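Local structure of trehalose-6-phosphate phosphatase-related protein (Thermoplasma acidophilum, 1U02) at residues 9-14 with 196-201; 144-149 with 178-183; 185-190 with 203-208. The protein removes the phosphate from trehalose 6-phosphate to yield free trehalose, with magnesium as cofactor, and hydrolyses para-nitrophenyl phosphate less efficiently. One frame throughout, in Å; residues are numbered along the deposited sequence.

Interaction 1: residues 9-14 with 196-201; sequences DGTLVP and IKVGEG. With NA (sodium ion), chain C; MG (magnesium ion), chain B.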
ATOM      1  N   ASP A   9      -2.883  -3.029  -3.764  1.00 11.07           N
ATOM      2  CA  ASP A   9      -2.584  -4.449  -3.923  1.00 12.15           C
ATOM      3  C   ASP A   9      -3.495  -5.363  -3.117  1.00 12.61           C
ATOM      4  O   ASP A   9      -3.646  -5.205  -1.905  1.00 12.98           O
ATOM      5  CB  ASP A   9      -1.128  -4.719  -3.566  1.00 12.90           C
ATOM      6  CG  ASP A   9      -0.178  -3.955  -4.455  1.00 13.87           C
ATOM      7  OD1 ASP A   9      -0.166  -4.224  -5.677  1.00 13.67           O
ATOM      8  OD2 ASP A   9       0.537  -3.079  -3.936  1.00 15.64           O
ATOM      9  N   GLY A  10      -4.096  -6.322  -3.814  1.00 14.41           N
ATOM     10  CA  GLY A  10      -4.993  -7.264  -3.174  1.00 14.76           C
ATOM     11  C   GLY A  10      -6.375  -6.695  -2.926  1.00 15.49           C
ATOM     12  O   GLY A  10      -7.263  -7.403  -2.448  1.00 15.90           O
ATOM     13  N   THR A  11      -6.562  -5.417  -3.247  1.00 14.73           N
ATOM     14  CA  THR A  11      -7.846  -4.758  -3.049  1.00 13.31           C
ATOM     15  C   THR A  11      -8.461  -4.321  -4.382  1.00 13.44           C
ATOM     16  O   THR A  11      -9.608  -4.661  -4.683  1.00 13.83           O
ATOM     17  CB  THR A  11      -7.689  -3.552  -2.100  1.00 13.33           C
ATOM     18  OG1 THR A  11      -7.238  -4.023  -0.821  1.00 15.06           O
ATOM     19  CG2 THR A  11      -9.019  -2.822  -1.924  1.00 15.67           C
ATOM     20  N   LEU A  12      -7.700  -3.575  -5.177  1.00 12.80           N
ATOM     21  CA  LEU A  12      -8.170  -3.126  -6.485  1.00 13.30           C
ATOM     22  C   LEU A  12      -7.563  -3.992  -7.588  1.00 12.78           C
ATOM     23  O   LEU A  12      -8.115  -4.108  -8.681  1.00 16.09           O
ATOM     24  CB  LEU A  12      -7.802  -1.655  -6.717  1.00 12.00           C
ATOM     25  CG  LEU A  12      -8.392  -0.661  -5.708  1.00 14.25           C
ATOM     26  CD1 LEU A  12      -7.988   0.764  -6.084  1.00 12.01           C
ATOM     27  CD2 LEU A  12      -9.914  -0.791  -5.682  1.00 13.10           C
ATOM     28  N   VAL A  13      -6.411  -4.580  -7.296  1.00 12.86           N
ATOM     29  CA  VAL A  13      -5.729  -5.464  -8.237  1.00 14.13           C
ATOM     30  C   VAL A  13      -5.349  -6.704  -7.439  1.00 13.60           C
ATOM     31  O   VAL A  13      -5.253  -6.654  -6.214  1.00 13.98           O
ATOM     32  CB  VAL A  13      -4.443  -4.816  -8.825  1.00 14.41           C
ATOM     33  CG1 VAL A  13      -4.808  -3.590  -9.647  1.00 15.40           C
ATOM     34  CG2 VAL A  13      -3.482  -4.439  -7.703  1.00 15.28           C
ATOM     35  N   PRO A  14      -5.146  -7.841  -8.118  1.00 15.33           N
ATOM     36  CA  PRO A  14      -4.780  -9.057  -7.395  1.00 15.19           C
ATOM     37  C   PRO A  14      -3.316  -9.057  -6.961  1.00 15.45           C
ATOM     38  O   PRO A  14      -2.491  -8.314  -7.498  1.00 13.12           O
ATOM     39  CB  PRO A  14      -5.063 -10.157  -8.414  1.00 15.78           C
ATOM     40  CG  PRO A  14      -4.675  -9.501  -9.706  1.00 16.24           C
ATOM     41  CD  PRO A  14      -5.273  -8.103  -9.565  1.00 15.92           C
ATOM     42  N   ILE A 196     -14.452  -2.061   4.721  1.00 20.53           N
ATOM     43  CA  ILE A 196     -14.671  -3.170   3.797  1.00 18.85           C
ATOM     44  C   ILE A 196     -13.441  -4.072   3.704  1.00 19.14           C
ATOM     45  O   ILE A 196     -12.364  -3.631   3.298  1.00 16.56           O
ATOM     46  CB  ILE A 196     -14.994  -2.645   2.377  1.00 17.47           C
ATOM     47  CG1 ILE A 196     -16.211  -1.718   2.418  1.00 17.92           C
ATOM     48  CG2 ILE A 196     -15.227  -3.810   1.435  1.00 17.91           C
ATOM     49  CD1 ILE A 196     -16.501  -1.049   1.088  1.00 17.59           C
ATOM     50  N   LYS A 197     -13.606  -5.337   4.068  1.00 19.95           N
ATOM     51  CA  LYS A 197     -12.500  -6.288   4.011  1.00 21.06           C
ATOM     52  C   LYS A 197     -12.556  -7.063   2.702  1.00 21.19           C
ATOM     53  O   LYS A 197     -13.623  -7.506   2.281  1.00 20.95           O
ATOM     54  CB  LYS A 197     -12.582  -7.265   5.186  1.00 22.18           C
ATOM     55  CG  LYS A 197     -11.569  -8.411   5.162  1.00 24.63           C
ATOM     56  CD  LYS A 197     -10.153  -7.937   5.467  1.00 28.12           C
ATOM     57  CE  LYS A 197      -9.214  -9.112   5.728  1.00 29.85           C
ATOM     58  NZ  LYS A 197      -9.193 -10.073   4.599  1.00 33.46           N
ATOM     59  N   VAL A 198     -11.406  -7.217   2.055  1.00 20.01           N
ATOM     60  CA  VAL A 198     -11.337  -7.966   0.809  1.00 20.47           C
ATOM     61  C   VAL A 198     -10.547  -9.239   1.081  1.00 22.50           C
ATOM     62  O   VAL A 198      -9.455  -9.180   1.642  1.00 21.03           O
ATOM     63  CB  VAL A 198     -10.602  -7.181  -0.300  1.00 20.90           C
ATOM     64  CG1 VAL A 198     -10.565  -8.009  -1.582  1.00 18.25           C
ATOM     65  CG2 VAL A 198     -11.290  -5.842  -0.544  1.00 18.35           C
ATOM     66  N   GLY A 199     -11.106 -10.382   0.698  1.00 24.13           N
ATOM     67  CA  GLY A 199     -10.405 -11.637   0.889  1.00 28.62           C
ATOM     68  C   GLY A 199     -10.779 -12.441   2.117  1.00 32.26           C
ATOM     69  O   GLY A 199     -11.501 -11.977   2.997  1.00 31.45           O
ATOM     70  N   GLU A 200     -10.253 -13.657   2.169  1.00 35.99           N
ATOM     71  CA  GLU A 200     -10.510 -14.583   3.264  1.00 40.30           C
ATOM     72  C   GLU A 200      -9.849 -14.124   4.565  1.00 41.02           C
ATOM     73  O   GLU A 200      -8.951 -13.281   4.552  1.00 41.32           O
ATOM     74  CB  GLU A 200      -9.996 -15.970   2.865  1.00 42.81           C
ATOM     75  CG  GLU A 200     -10.445 -17.111   3.754  1.00 47.19           C
ATOM     76  CD  GLU A 200     -10.160 -18.462   3.124  1.00 49.65           C
ATOM     77  OE1 GLU A 200      -8.983 -18.725   2.796  1.00 51.45           O
ATOM     78  OE2 GLU A 200     -11.109 -19.257   2.953  1.00 51.55           O
ATOM     79  N   GLY A 201     -10.305 -14.678   5.686  1.00 42.15           N
ATOM     80  CA  GLY A 201      -9.741 -14.317   6.974  1.00 42.54           C
ATOM     81  C   GLY A 201     -10.732 -13.642   7.905  1.00 42.47           C
ATOM     82  O   GLY A 201     -11.719 -13.059   7.455  1.00 42.51           O
TER
HETATM   83 NA    NA C 241      -0.252  -6.595  -6.876  1.00 28.18          NA
HETATM   84 MG    MG B 240      -3.309  -4.824   0.085  1.00 17.96          MG
HETATM   85  O   HOH W   1      -2.185  -6.521   0.236  1.00 17.44           O
HETATM   86  O   HOH W   2      -2.905  -4.122   2.039  1.00 15.23           O
HETATM   87  O   HOH W   3      -1.626  -3.702  -0.439  1.00 20.72           O
HETATM   88  O   HOH W   4       1.298  -8.366  -5.942  1.00 17.60           O

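Interaction 2: residues 144-149 with 178-183; sequences ETYYGK and GDDATD. With MG (magnesium ion), chain B.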
ATOM      1  N   GLU A 144      12.854   0.564  10.235  1.00 16.45           N
ATOM      2  CA  GLU A 144      11.912  -0.436  10.708  1.00 17.80           C
ATOM      3  C   GLU A 144      11.730  -1.592   9.730  1.00 18.27           C
ATOM      4  O   GLU A 144      11.787  -1.403   8.511  1.00 16.72           O
ATOM      5  CB  GLU A 144      10.586   0.279  10.974  1.00 20.74           C
ATOM      6  CG  GLU A 144       9.387  -0.584  11.298  1.00 24.97           C
ATOM      7  CD  GLU A 144       8.158   0.275  11.557  1.00 27.76           C
ATOM      8  OE1 GLU A 144       8.200   1.081  12.516  1.00 23.85           O
ATOM      9  OE2 GLU A 144       7.169   0.156  10.798  1.00 28.56           O
ATOM     10  N   THR A 145      11.511  -2.789  10.268  1.00 17.39           N
ATOM     11  CA  THR A 145      11.330  -3.974   9.439  1.00 18.20           C
ATOM     12  C   THR A 145       9.883  -4.479   9.464  1.00 17.86           C
ATOM     13  O   THR A 145       9.287  -4.622  10.525  1.00 17.60           O
ATOM     14  CB  THR A 145      12.261  -5.128   9.905  1.00 20.33           C
ATOM     15  OG1 THR A 145      13.618  -4.666   9.953  1.00 19.76           O
ATOM     16  CG2 THR A 145      12.184  -6.297   8.943  1.00 18.52           C
ATOM     17  N   TYR A 146       9.330  -4.743   8.285  1.00 16.92           N
ATOM     18  CA  TYR A 146       7.969  -5.257   8.151  1.00 17.97           C
ATOM     19  C   TYR A 146       8.043  -6.645   7.520  1.00 18.71           C
ATOM     20  O   TYR A 146       8.770  -6.849   6.546  1.00 16.17           O
ATOM     21  CB  TYR A 146       7.129  -4.344   7.249  1.00 21.03           C
ATOM     22  CG  TYR A 146       5.777  -4.932   6.911  1.00 25.24           C
ATOM     23  CD1 TYR A 146       4.738  -4.926   7.843  1.00 26.17           C
ATOM     24  CD2 TYR A 146       5.548  -5.532   5.675  1.00 26.48           C
ATOM     25  CE1 TYR A 146       3.503  -5.504   7.552  1.00 29.03           C
ATOM     26  CE2 TYR A 146       4.320  -6.115   5.375  1.00 29.97           C
ATOM     27  CZ  TYR A 146       3.302  -6.097   6.318  1.00 30.47           C
ATOM     28  OH  TYR A 146       2.087  -6.672   6.030  1.00 33.70           O
ATOM     29  N   TYR A 147       7.289  -7.592   8.069  1.00 19.66           N
ATOM     30  CA  TYR A 147       7.278  -8.957   7.550  1.00 22.32           C
ATOM     31  C   TYR A 147       5.908  -9.272   6.949  1.00 24.09           C
ATOM     32  O   TYR A 147       4.900  -9.259   7.655  1.00 23.29           O
ATOM     33  CB  TYR A 147       7.581  -9.948   8.678  1.00 23.95           C
ATOM     34  CG  TYR A 147       8.840  -9.633   9.459  1.00 26.29           C
ATOM     35  CD1 TYR A 147      10.088 -10.074   9.024  1.00 27.89           C
ATOM     36  CD2 TYR A 147       8.783  -8.880  10.630  1.00 28.43           C
ATOM     37  CE1 TYR A 147      11.253  -9.772   9.738  1.00 27.42           C
ATOM     38  CE2 TYR A 147       9.938  -8.571  11.352  1.00 28.73           C
ATOM     39  CZ  TYR A 147      11.169  -9.019  10.900  1.00 28.01           C
ATOM     40  OH  TYR A 147      12.317  -8.697  11.602  1.00 28.66           O
ATOM     41  N   GLY A 148       5.875  -9.546   5.648  1.00 23.40           N
ATOM     42  CA  GLY A 148       4.620  -9.864   4.992  1.00 25.00           C
ATOM     43  C   GLY A 148       4.682 -11.245   4.365  1.00 25.58           C
ATOM     44  O   GLY A 148       5.522 -12.062   4.742  1.00 24.33           O
ATOM     45  N   LYS A 149       3.797 -11.516   3.413  1.00 25.84           N
ATOM     46  CA  LYS A 149       3.795 -12.811   2.747  1.00 27.77           C
ATOM     47  C   LYS A 149       4.871 -12.851   1.660  1.00 24.57           C
ATOM     48  O   LYS A 149       4.740 -12.204   0.625  1.00 26.13           O
ATOM     49  CB  LYS A 149       2.415 -13.095   2.149  1.00 30.17           C
ATOM     50  CG  LYS A 149       1.323 -13.211   3.209  1.00 34.82           C
ATOM     51  CD  LYS A 149       0.088 -13.932   2.687  1.00 37.38           C
ATOM     52  CE  LYS A 149      -0.989 -14.020   3.766  1.00 39.89           C
ATOM     53  NZ  LYS A 149      -0.467 -14.589   5.048  1.00 42.64           N
ATOM     54  N   GLY A 178      -9.600  -2.636   2.382  1.00 15.93           N
ATOM     55  CA  GLY A 178      -8.264  -3.214   2.396  1.00 16.26           C
ATOM     56  C   GLY A 178      -8.330  -4.726   2.498  1.00 17.93           C
ATOM     57  O   GLY A 178      -9.397  -5.274   2.782  1.00 19.10           O
ATOM     58  N   ASP A 179      -7.197  -5.399   2.304  1.00 17.33           N
ATOM     59  CA  ASP A 179      -7.161  -6.862   2.328  1.00 18.64           C
ATOM     60  C   ASP A 179      -6.278  -7.565   3.364  1.00 19.68           C
ATOM     61  O   ASP A 179      -6.411  -8.775   3.550  1.00 21.37           O
ATOM     62  CB  ASP A 179      -6.751  -7.376   0.951  1.00 17.24           C
ATOM     63  CG  ASP A 179      -5.317  -7.023   0.615  1.00 17.98           C
ATOM     64  OD1 ASP A 179      -4.979  -5.823   0.636  1.00 16.58           O
ATOM     65  OD2 ASP A 179      -4.526  -7.942   0.337  1.00 18.52           O
ATOM     66  N   ASP A 180      -5.364  -6.856   4.017  1.00 21.38           N
ATOM     67  CA  ASP A 180      -4.517  -7.536   4.998  1.00 22.38           C
ATOM     68  C   ASP A 180      -4.484  -6.879   6.371  1.00 22.60           C
ATOM     69  O   ASP A 180      -5.237  -5.949   6.645  1.00 22.98           O
ATOM     70  CB  ASP A 180      -3.084  -7.699   4.470  1.00 23.73           C
ATOM     71  CG  ASP A 180      -2.376  -6.377   4.277  1.00 22.33           C
ATOM     72  OD1 ASP A 180      -2.763  -5.385   4.933  1.00 23.77           O
ATOM     73  OD2 ASP A 180      -1.417  -6.334   3.481  1.00 24.33           O
ATOM     74  N   ALA A 181      -3.594  -7.369   7.229  1.00 23.95           N
ATOM     75  CA  ALA A 181      -3.467  -6.864   8.593  1.00 24.93           C
ATOM     76  C   ALA A 181      -3.306  -5.352   8.724  1.00 25.70           C
ATOM     77  O   ALA A 181      -3.887  -4.743   9.626  1.00 26.36           O
ATOM     78  CB  ALA A 181      -2.314  -7.569   9.294  1.00 26.37           C
ATOM     79  N   THR A 182      -2.524  -4.742   7.837  1.00 24.90           N
ATOM     80  CA  THR A 182      -2.314  -3.300   7.906  1.00 24.47           C
ATOM     81  C   THR A 182      -3.624  -2.559   7.671  1.00 23.94           C
ATOM     82  O   THR A 182      -3.818  -1.444   8.156  1.00 22.87           O
ATOM     83  CB  THR A 182      -1.273  -2.829   6.864  1.00 25.38           C
ATOM     84  OG1 THR A 182      -1.798  -3.008   5.539  1.00 23.43           O
ATOM     85  CG2 THR A 182       0.013  -3.634   7.009  1.00 23.76           C
ATOM     86  N   ASP A 183      -4.527  -3.184   6.927  1.00 23.21           N
ATOM     87  CA  ASP A 183      -5.816  -2.568   6.651  1.00 22.18           C
ATOM     88  C   ASP A 183      -6.747  -2.877   7.813  1.00 21.75           C
ATOM     89  O   ASP A 183      -7.574  -2.053   8.198  1.00 22.01           O
ATOM     90  CB  ASP A 183      -6.378  -3.116   5.343  1.00 20.17           C
ATOM     91  CG  ASP A 183      -5.429  -2.901   4.183  1.00 21.74           C
ATOM     92  OD1 ASP A 183      -5.190  -1.728   3.825  1.00 17.79           O
ATOM     93  OD2 ASP A 183      -4.913  -3.904   3.640  1.00 20.65           O
TER
HETATM   94 MG    MG B 240      -3.309  -4.824   0.085  1.00 17.96          MG
HETATM   95  O   HOH W   1      -2.185  -6.521   0.236  1.00 17.44           O
HETATM   96  O   HOH W   2      -2.905  -4.122   2.039  1.00 15.23           O
HETATM   97  O   HOH W   3      -1.626  -3.702  -0.439  1.00 20.72           O

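Interaction 3: residues 185-190 with 203-208; sequences AAFEAN and THAKFH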
ATOM      1  N   ALA A 185      -5.875  -3.105  10.756  1.00 24.70           N
ATOM      2  CA  ALA A 185      -5.491  -2.152  11.783  1.00 24.68           C
ATOM      3  C   ALA A 185      -6.111  -0.796  11.460  1.00 24.59           C
ATOM      4  O   ALA A 185      -6.563  -0.076  12.352  1.00 23.66           O
ATOM      5  CB  ALA A 185      -3.973  -2.039  11.847  1.00 25.02           C
ATOM      6  N   ALA A 186      -6.139  -0.455  10.175  1.00 23.72           N
ATOM      7  CA  ALA A 186      -6.715   0.810   9.743  1.00 23.59           C
ATOM      8  C   ALA A 186      -8.207   0.855  10.086  1.00 23.27           C
ATOM      9  O   ALA A 186      -8.725   1.912  10.445  1.00 23.52           O
ATOM     10  CB  ALA A 186      -6.506   1.002   8.246  1.00 23.71           C
ATOM     11  N   PHE A 187      -8.894  -0.282   9.982  1.00 22.56           N
ATOM     12  CA  PHE A 187     -10.319  -0.332  10.314  1.00 24.13           C
ATOM     13  C   PHE A 187     -10.475  -0.017  11.804  1.00 25.49           C
ATOM     14  O   PHE A 187     -11.354   0.742  12.206  1.00 25.60           O
ATOM     15  CB  PHE A 187     -10.917  -1.726  10.056  1.00 22.92           C
ATOM     16  CG  PHE A 187     -10.723  -2.242   8.653  1.00 21.66           C
ATOM     17  CD1 PHE A 187     -10.766  -1.387   7.555  1.00 21.15           C
ATOM     18  CD2 PHE A 187     -10.551  -3.608   8.432  1.00 23.00           C
ATOM     19  CE1 PHE A 187     -10.640  -1.888   6.247  1.00 21.65           C
ATOM     20  CE2 PHE A 187     -10.424  -4.124   7.135  1.00 22.35           C
ATOM     21  CZ  PHE A 187     -10.471  -3.257   6.040  1.00 22.37           C
ATOM     22  N   GLU A 188      -9.607  -0.620  12.612  1.00 27.74           N
ATOM     23  CA  GLU A 188      -9.602  -0.440  14.062  1.00 29.83           C
ATOM     24  C   GLU A 188      -9.426   1.031  14.449  1.00 29.40           C
ATOM     25  O   GLU A 188     -10.075   1.517  15.379  1.00 28.63           O
ATOM     26  CB  GLU A 188      -8.478  -1.292  14.674  1.00 32.83           C
ATOM     27  CG  GLU A 188      -8.507  -1.450  16.192  1.00 38.54           C
ATOM     28  CD  GLU A 188      -8.039  -0.211  16.937  1.00 41.88           C
ATOM     29  OE1 GLU A 188      -6.964   0.330  16.588  1.00 42.98           O
ATOM     30  OE2 GLU A 188      -8.740   0.215  17.884  1.00 43.85           O
ATOM     31  N   ALA A 189      -8.553   1.740  13.734  1.00 27.13           N
ATOM     32  CA  ALA A 189      -8.303   3.154  14.012  1.00 26.38           C
ATOM     33  C   ALA A 189      -9.363   4.068  13.397  1.00 25.21           C
ATOM     34  O   ALA A 189      -9.333   5.285  13.585  1.00 25.04           O
ATOM     35  CB  ALA A 189      -6.918   3.551  13.500  1.00 25.74           C
ATOM     36  N   ASN A 190     -10.294   3.474  12.660  1.00 25.16           N
ATOM     37  CA  ASN A 190     -11.369   4.220  12.008  1.00 26.30           C
ATOM     38  C   ASN A 190     -12.641   3.372  12.043  1.00 27.92           C
ATOM     39  O   ASN A 190     -13.383   3.313  11.062  1.00 25.38           O
ATOM     40  CB  ASN A 190     -10.997   4.510  10.546  1.00 24.48           C
ATOM     41  CG  ASN A 190      -9.795   5.427  10.413  1.00 22.74           C
ATOM     42  OD1 ASN A 190      -9.913   6.647  10.525  1.00 22.42           O
ATOM     43  ND2 ASN A 190      -8.627   4.840  10.179  1.00 22.46           N
ATOM     44  N   THR A 203     -12.213 -10.839  10.390  1.00 37.38           N
ATOM     45  CA  THR A 203     -12.107  -9.386  10.326  1.00 35.79           C
ATOM     46  C   THR A 203     -13.194  -8.674  11.113  1.00 35.49           C
ATOM     47  O   THR A 203     -14.219  -9.261  11.450  1.00 36.86           O
ATOM     48  CB  THR A 203     -12.173  -8.890   8.867  1.00 34.62           C
ATOM     49  OG1 THR A 203     -12.175  -7.458   8.845  1.00 32.53           O
ATOM     50  CG2 THR A 203     -13.439  -9.400   8.195  1.00 34.42           C
ATOM     51  N   HIS A 204     -12.959  -7.398  11.396  1.00 33.97           N
ATOM     52  CA  HIS A 204     -13.922  -6.590  12.128  1.00 33.26           C
ATOM     53  C   HIS A 204     -14.534  -5.533  11.217  1.00 30.78           C
ATOM     54  O   HIS A 204     -15.185  -4.599  11.683  1.00 29.35           O
ATOM     55  CB  HIS A 204     -13.247  -5.929  13.332  1.00 36.69           C
ATOM     56  CG  HIS A 204     -12.865  -6.895  14.408  1.00 39.73           C
ATOM     57  ND1 HIS A 204     -13.794  -7.651  15.091  1.00 41.53           N
ATOM     58  CD2 HIS A 204     -11.656  -7.244  14.906  1.00 41.06           C
ATOM     59  CE1 HIS A 204     -13.173  -8.423  15.964  1.00 42.70           C
ATOM     60  NE2 HIS A 204     -11.875  -8.195  15.873  1.00 42.86           N
ATOM     61  N   ALA A 205     -14.320  -5.691   9.912  1.00 27.70           N
ATOM     62  CA  ALA A 205     -14.853  -4.758   8.932  1.00 25.79           C
ATOM     63  C   ALA A 205     -16.373  -4.875   8.914  1.00 25.86           C
ATOM     64  O   ALA A 205     -16.924  -5.937   9.197  1.00 25.05           O
ATOM     65  CB  ALA A 205     -14.284  -5.074   7.548  1.00 23.66           C
ATOM     66  N   LYS A 206     -17.052  -3.785   8.582  1.00 25.83           N
ATOM     67  CA  LYS A 206     -18.508  -3.799   8.536  1.00 26.88           C
ATOM     68  C   LYS A 206     -19.049  -4.561   7.331  1.00 26.89           C
ATOM     69  O   LYS A 206     -20.131  -5.149   7.398  1.00 26.89           O
ATOM     70  CB  LYS A 206     -19.045  -2.367   8.539  1.00 26.23           C
ATOM     71  CG  LYS A 206     -18.713  -1.621   9.818  1.00 27.57           C
ATOM     72  CD  LYS A 206     -19.254  -0.208   9.819  1.00 27.22           C
ATOM     73  CE  LYS A 206     -18.848   0.507  11.099  1.00 27.93           C
ATOM     74  NZ  LYS A 206     -19.235   1.938  11.069  1.00 30.81           N
ATOM     75  N   PHE A 207     -18.291  -4.560   6.237  1.00 26.41           N
ATOM     76  CA  PHE A 207     -18.694  -5.252   5.016  1.00 23.93           C
ATOM     77  C   PHE A 207     -17.536  -6.129   4.554  1.00 24.88           C
ATOM     78  O   PHE A 207     -16.367  -5.794   4.770  1.00 23.07           O
ATOM     79  CB  PHE A 207     -19.041  -4.235   3.929  1.00 23.64           C
ATOM     80  CG  PHE A 207     -19.814  -4.810   2.777  1.00 24.35           C
ATOM     81  CD1 PHE A 207     -21.101  -5.319   2.967  1.00 24.52           C
ATOM     82  CD2 PHE A 207     -19.273  -4.815   1.494  1.00 24.08           C
ATOM     83  CE1 PHE A 207     -21.839  -5.820   1.891  1.00 25.08           C
ATOM     84  CE2 PHE A 207     -20.001  -5.313   0.409  1.00 25.40           C
ATOM     85  CZ  PHE A 207     -21.286  -5.816   0.606  1.00 25.24           C
ATOM     86  N   HIS A 208     -17.852  -7.248   3.914  1.00 23.02           N
ATOM     87  CA  HIS A 208     -16.803  -8.152   3.465  1.00 24.98           C
ATOM     88  C   HIS A 208     -17.030  -8.651   2.045  1.00 23.67           C
ATOM     89  O   HIS A 208     -18.131  -9.077   1.707  1.00 24.35           O
ATOM     90  CB  HIS A 208     -16.718  -9.345   4.424  1.00 27.38           C
ATOM     91  CG  HIS A 208     -15.626 -10.314   4.094  1.00 32.59           C
ATOM     92  ND1 HIS A 208     -15.613 -11.058   2.932  1.00 33.43           N
ATOM     93  CD2 HIS A 208     -14.503 -10.653   4.769  1.00 34.98           C
ATOM     94  CE1 HIS A 208     -14.527 -11.810   2.906  1.00 34.51           C
ATOM     95  NE2 HIS A 208     -13.836 -11.584   4.010  1.00 35.09           N
TER

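Interaction 1: residues 9-14 with 196-201
Thr11, in the loop that follows strand 3-7, lies level with Val198 at the end of strand 194-198, their CA atoms 6.1 Å apart, and the two segments meet only by packing. Val198 supplies both methyls on its side of the contact. Its CG1, trans to the backbone N (torsion -180°), rests 3.5 Å from the carbonyl oxygen Gly10 O, while its other branch, CG2, meets Thr11 CG2 at 4.0 Å. A branched valine suits this place because one methyl serves each neighbour. Gly10 turns with a positive phi of 79°, a shape that glycine adopts readily. Threonine is apt at position 11 because its two branches do different work: the methyl faces Val198, whereas OG1 is hydrogen-bonded to Asp7 and weakly to Asp179. The same loop contributes ligands to two metals. Asp9 O binds magnesium at 2.0 Å, and Asp7, Asp179 and three waters complete six ligands; Asp9 OD1 reaches sodium at 2.7 Å, joined by Pro14 O, Ser22 and a water. Asp7, Asp9 and Thr11 fit the DxDx(T/V) signature of HAD phosphatases, in which the first aspartate is probably the nucleophile here too. Strand 194-198 runs between strands 174-178 and 207-209 of the core sheet, and helix 212-229 packs against both segments, with Met215 on Val198 and Leu219 on Leu12.

Interaction 2: residues 144-149 with 178-183
Tyr146 reaches from strand 144-147 to Thr182, in the first turn of helix 181-188. From CB, which points toward that helix, the chain extends away from the backbone N (chi1 172°) and carries the ring across to Thr182. On the ring, CE1 lies 4.0 Å from Thr182 CG2 and CZ is slightly farther from the same methyl. At the tip, Tyr146 OH comes to 3.8 Å from Thr182 CG2, and the two side chains run at about a right angle. Asp180 OD2 is 4.3 Å from Tyr146 OH, too far for a hydrogen bond. Tyrosine spans the distance by its length, and threonine offers two unlike branches: CG2 meets the ring while OG1 turns back and gives a 2.6 Å hydrogen bond to the syn lone pair of Asp180 OD1. Asp180 is the N-cap of the helix, its OD1 accepting weakly from Thr182 N and Asp183 N, and forms a capping box with Asp183, whose OD2 receives Asp180 N through its anti lone pair at 3.0 Å in a nearly straight bond (174°). A side chain on Gly178 would run into Asp183, so glycine fits there. Asp183 OD2 also accepts from a magnesium-bound water at 2.6 Å, making Asp183 a second-shell partner of the metal; Asp179 OD1 binds magnesium directly at 2.0 Å. Lys161 pairs with Asp183 OD1. The contact thus joins an edge strand of the four-stranded antiparallel sheet, which probably corresponds to the cap of other HAD phosphatases, to the helix that follows core strand 174-178.

Interaction 3: residues 185-190 with 203-208
Phe187 and Ala205 make the close part of this contact: the methyl Ala205 CB sits over one face of the phenyl ring, 4.0 Å from Phe187 CE2 and 4.1 Å from Phe187 CD2. Thr203 OG1 approaches the same two carbons obliquely, 4.1 Å from Phe187 CE2. With CG turned beside the backbone N (chi1 -55°), the ring leaves helix 181-188 toward the loop and is buried, touching Ile176 and Thr195 as well. A large flat side chain is well placed here, where sheet and loop residues both pack on it, and the small alanine lets the loop backbone come near the ring. That loop is shaped by an ST turn, in which Ala205 N donates to Thr203 OG1 at 3.0 Å with an angle of 157°; Thr203 OG1 is also hydrogen-bonded to Glu184, which receives His204 N on its other oxygen. Strand 174-178, helix 181-188 and strand 194-198 form a beta-alpha-beta crossover between parallel neighbours of the core sheet, and Phe187 is one of the side chains by which the crossover helix packs on that sheet; it also meets the loop before strand 207-209. A valine in place of Thr203 would probably leave Ala205 N and Glu184 OE1 without the hydroxyl they share, and the turn that presents the alanine methyl would be freer to move. The other side of the loop is looser: His204 and Lys206 are exposed, and their polar side chains suit solvent. Farther on, the His208 ring has Thr203 CG2 at its edge, whereas Phe207 packs on Ile196.

How the interactions relate
The three contacts lie close together, with centres about 12 Å (1 and 2), 13 Å (1 and 3) and 14 Å (2 and 3) apart. Along the chain, both segments of interaction 2 fall between the two of interaction 1, interaction 3 follows interaction 2, and the segments of 1 and 3 alternate. Interactions 1 and 2 share the magnesium ion and its three waters, and Gly178 is probably hydrogen-bonded to strand 194-198. Interactions 2 and 3 use opposite ends of helix 181-188, while 1 and 3 meet on adjacent strands 194-198 and 207-209. The metal site is thus built on the core sheet and flanked by its crossover helix, with Tyr146 of the antiparallel sheet reaching the start of that helix.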